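Local coordinates for protein putative gamma-glutamylcyclotransferase YkqA (Bacillus subtilis, PDB 2QIK) that is a putative gamma-glutamylcyclotransferase, probably cyclising the gamma-glutamyl group of its substrates to release 5-oxoproline, at residues 119-124 against 200-205. Sequence-based numbering, arbitrary orientation. Where two conformers were deposited one is given.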
# COMPACT_ATOMS: atom_id res chain seq x y z
N GLN A 119 1.03 -13.51 1.51
CA GLN A 119 -0.21 -14.32 1.43
C GLN A 119 -0.78 -14.30 0.02
O GLN A 119 -1.20 -15.28 -0.50
CB GLN A 119 -1.23 -13.80 2.42
CG GLN A 119 -0.83 -14.08 3.91
CD GLN A 119 -1.81 -13.46 4.87
OE1 GLN A 119 -2.33 -14.18 5.76
NE2 GLN A 119 -2.12 -12.24 4.68
N MSE A 120 -0.73 -13.13 -0.61
CA MSE A 120 -1.25 -12.99 -1.94
C MSE A 120 -0.50 -13.84 -2.95
O MSE A 120 -1.08 -14.56 -3.79
CB MSE A 120 -1.20 -11.52 -2.35
CG MSE A 120 -1.59 -11.21 -3.82
SE MSE A 120 -1.52 -9.39 -4.30
CE MSE A 120 0.37 -9.23 -4.21
N ILE A 121 0.84 -13.79 -2.91
CA ILE A 121 1.62 -14.52 -3.88
C ILE A 121 1.67 -15.99 -3.52
O ILE A 121 1.47 -16.84 -4.40
CB ILE A 121 2.99 -13.91 -4.07
CG1 ILE A 121 2.84 -12.56 -4.76
CG2 ILE A 121 3.88 -14.80 -4.90
CD1 ILE A 121 2.64 -11.46 -3.82
N SER A 122 1.93 -16.36 -2.26
CA SER A 122 2.12 -17.76 -1.92
C SER A 122 0.82 -18.57 -2.03
O SER A 122 0.87 -19.79 -2.21
CB SER A 122 2.74 -17.88 -0.55
OG SER A 122 1.83 -17.52 0.43
N LYS A 123 -0.33 -17.93 -1.92
CA LYS A 123 -1.62 -18.61 -2.08
C LYS A 123 -2.20 -18.36 -3.48
O LYS A 123 -3.37 -18.75 -3.72
CB LYS A 123 -2.61 -18.22 -0.98
CG LYS A 123 -2.09 -18.50 0.43
CD LYS A 123 -2.38 -19.82 0.99
CE LYS A 123 -2.16 -19.73 2.53
NZ LYS A 123 -2.28 -18.33 3.06
N SER A 124 -1.45 -17.74 -4.38
CA SER A 124 -1.89 -17.50 -5.74
C SER A 124 -3.33 -16.93 -5.73
O SER A 124 -4.21 -17.40 -6.46
CB SER A 124 -1.71 -18.72 -6.69
OG SER A 124 -0.34 -19.15 -6.87
N TYR A 200 3.17 -8.99 -14.54
CA TYR A 200 3.25 -7.83 -15.45
C TYR A 200 3.26 -6.56 -14.59
O TYR A 200 4.05 -5.64 -14.82
CB TYR A 200 2.03 -7.83 -16.39
CG TYR A 200 1.85 -6.49 -17.06
CD1 TYR A 200 2.65 -6.11 -18.10
CD2 TYR A 200 0.96 -5.58 -16.58
CE1 TYR A 200 2.59 -4.87 -18.64
CE2 TYR A 200 0.85 -4.35 -17.11
CZ TYR A 200 1.66 -3.97 -18.16
OH TYR A 200 1.53 -2.69 -18.71
N LEU A 201 2.35 -6.47 -13.61
CA LEU A 201 2.30 -5.27 -12.77
C LEU A 201 3.56 -5.10 -11.95
O LEU A 201 4.05 -3.98 -11.79
CB LEU A 201 1.07 -5.24 -11.93
CG LEU A 201 -0.27 -5.12 -12.66
CD1 LEU A 201 -1.43 -5.33 -11.73
CD2 LEU A 201 -0.37 -3.76 -13.31
N TYR A 202 4.08 -6.19 -11.39
CA TYR A 202 5.31 -6.11 -10.63
C TYR A 202 6.45 -5.57 -11.44
O TYR A 202 7.29 -4.78 -10.97
CB TYR A 202 5.71 -7.44 -10.01
CG TYR A 202 5.11 -7.78 -8.68
CD1 TYR A 202 3.79 -7.58 -8.39
CD2 TYR A 202 5.91 -8.33 -7.66
CE1 TYR A 202 3.28 -7.90 -7.13
CE2 TYR A 202 5.39 -8.67 -6.44
CZ TYR A 202 4.09 -8.44 -6.15
OH TYR A 202 3.52 -8.75 -4.94
N LYS A 203 6.52 -5.94 -12.72
CA LYS A 203 7.56 -5.40 -13.61
C LYS A 203 7.31 -3.96 -13.94
O LYS A 203 8.22 -3.12 -13.88
CB LYS A 203 7.65 -6.31 -14.86
CG LYS A 203 8.67 -5.79 -15.88
CD LYS A 203 8.71 -6.55 -17.20
CE LYS A 203 9.54 -5.86 -18.31
NZ LYS A 203 9.11 -6.32 -19.66
N ARG A 204 6.08 -3.64 -14.33
CA ARG A 204 5.76 -2.24 -14.67
C ARG A 204 6.06 -1.28 -13.53
O ARG A 204 6.48 -0.17 -13.72
CB ARG A 204 4.28 -2.17 -15.07
CG ARG A 204 3.85 -0.81 -15.48
CD ARG A 204 2.48 -0.79 -16.10
NE ARG A 204 1.98 0.56 -16.33
CZ ARG A 204 0.97 0.86 -17.11
NH1 ARG A 204 0.41 -0.06 -17.87
NH2 ARG A 204 0.54 2.09 -17.16
N GLU A 205 5.83 -1.74 -12.32
CA GLU A 205 6.01 -0.93 -11.10
C GLU A 205 7.37 -1.06 -10.49
O GLU A 205 7.65 -0.48 -9.43
CB GLU A 205 4.92 -1.28 -10.06
CG GLU A 205 3.53 -1.14 -10.62
CD GLU A 205 3.08 0.19 -10.86
OE1 GLU A 205 3.80 1.18 -10.58
OE2 GLU A 205 1.82 0.28 -11.09
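Ile121 and Tyr202 face each other from two helix ends, their CA atoms 11.4 Å apart, so the two segments meet through side chains. Helix 115-122 closes in a Schellman motif: Ser124, at positive phi, gives its N to Ile121 O at 3.1 Å, and Lys125 N reaches back to Met120 O. Helix 198-204 ends nearby, where Glu205 leaves the helical conformation after donating its N to Leu201 O.

The contact illustrates how one aromatic side chain can span two parts of a fold. Tyr202 extends toward helix 115-122, meeting Met120 and Ile121 as they come from the opposite direction. The CD1 methyl of Ile121 arrives obliquely to the ring and lies near the phenol end, but its exact distance is doubtful because the side chain was modelled in two conformers. Selenomethionine Met120 instead sets its CE at the ring edge, near the ring plane and 3.3 Å from Tyr202 OH. The Met120 chain is extended as far as the selenium, CG anti to the backbone N (chi1 174°), and turns at chi3 (69°) to place the methyl there.

The chain carries two AIG2-like sequence regions, and helix 198-204 belongs to the second. Met120 also packs on Phe216 and Leu230 of strands in that region, so helix 115-122 is docked against strands as well as a helix; Tyr202, for its part, rests on Pro214. Beside the two methyl groups, the phenol oxygen has a polar partner: Tyr202 OH hydrogen-bonds Glu117 OE1, about one turn earlier on helix 115-122, which ties the ring's outer end to the helix it touches.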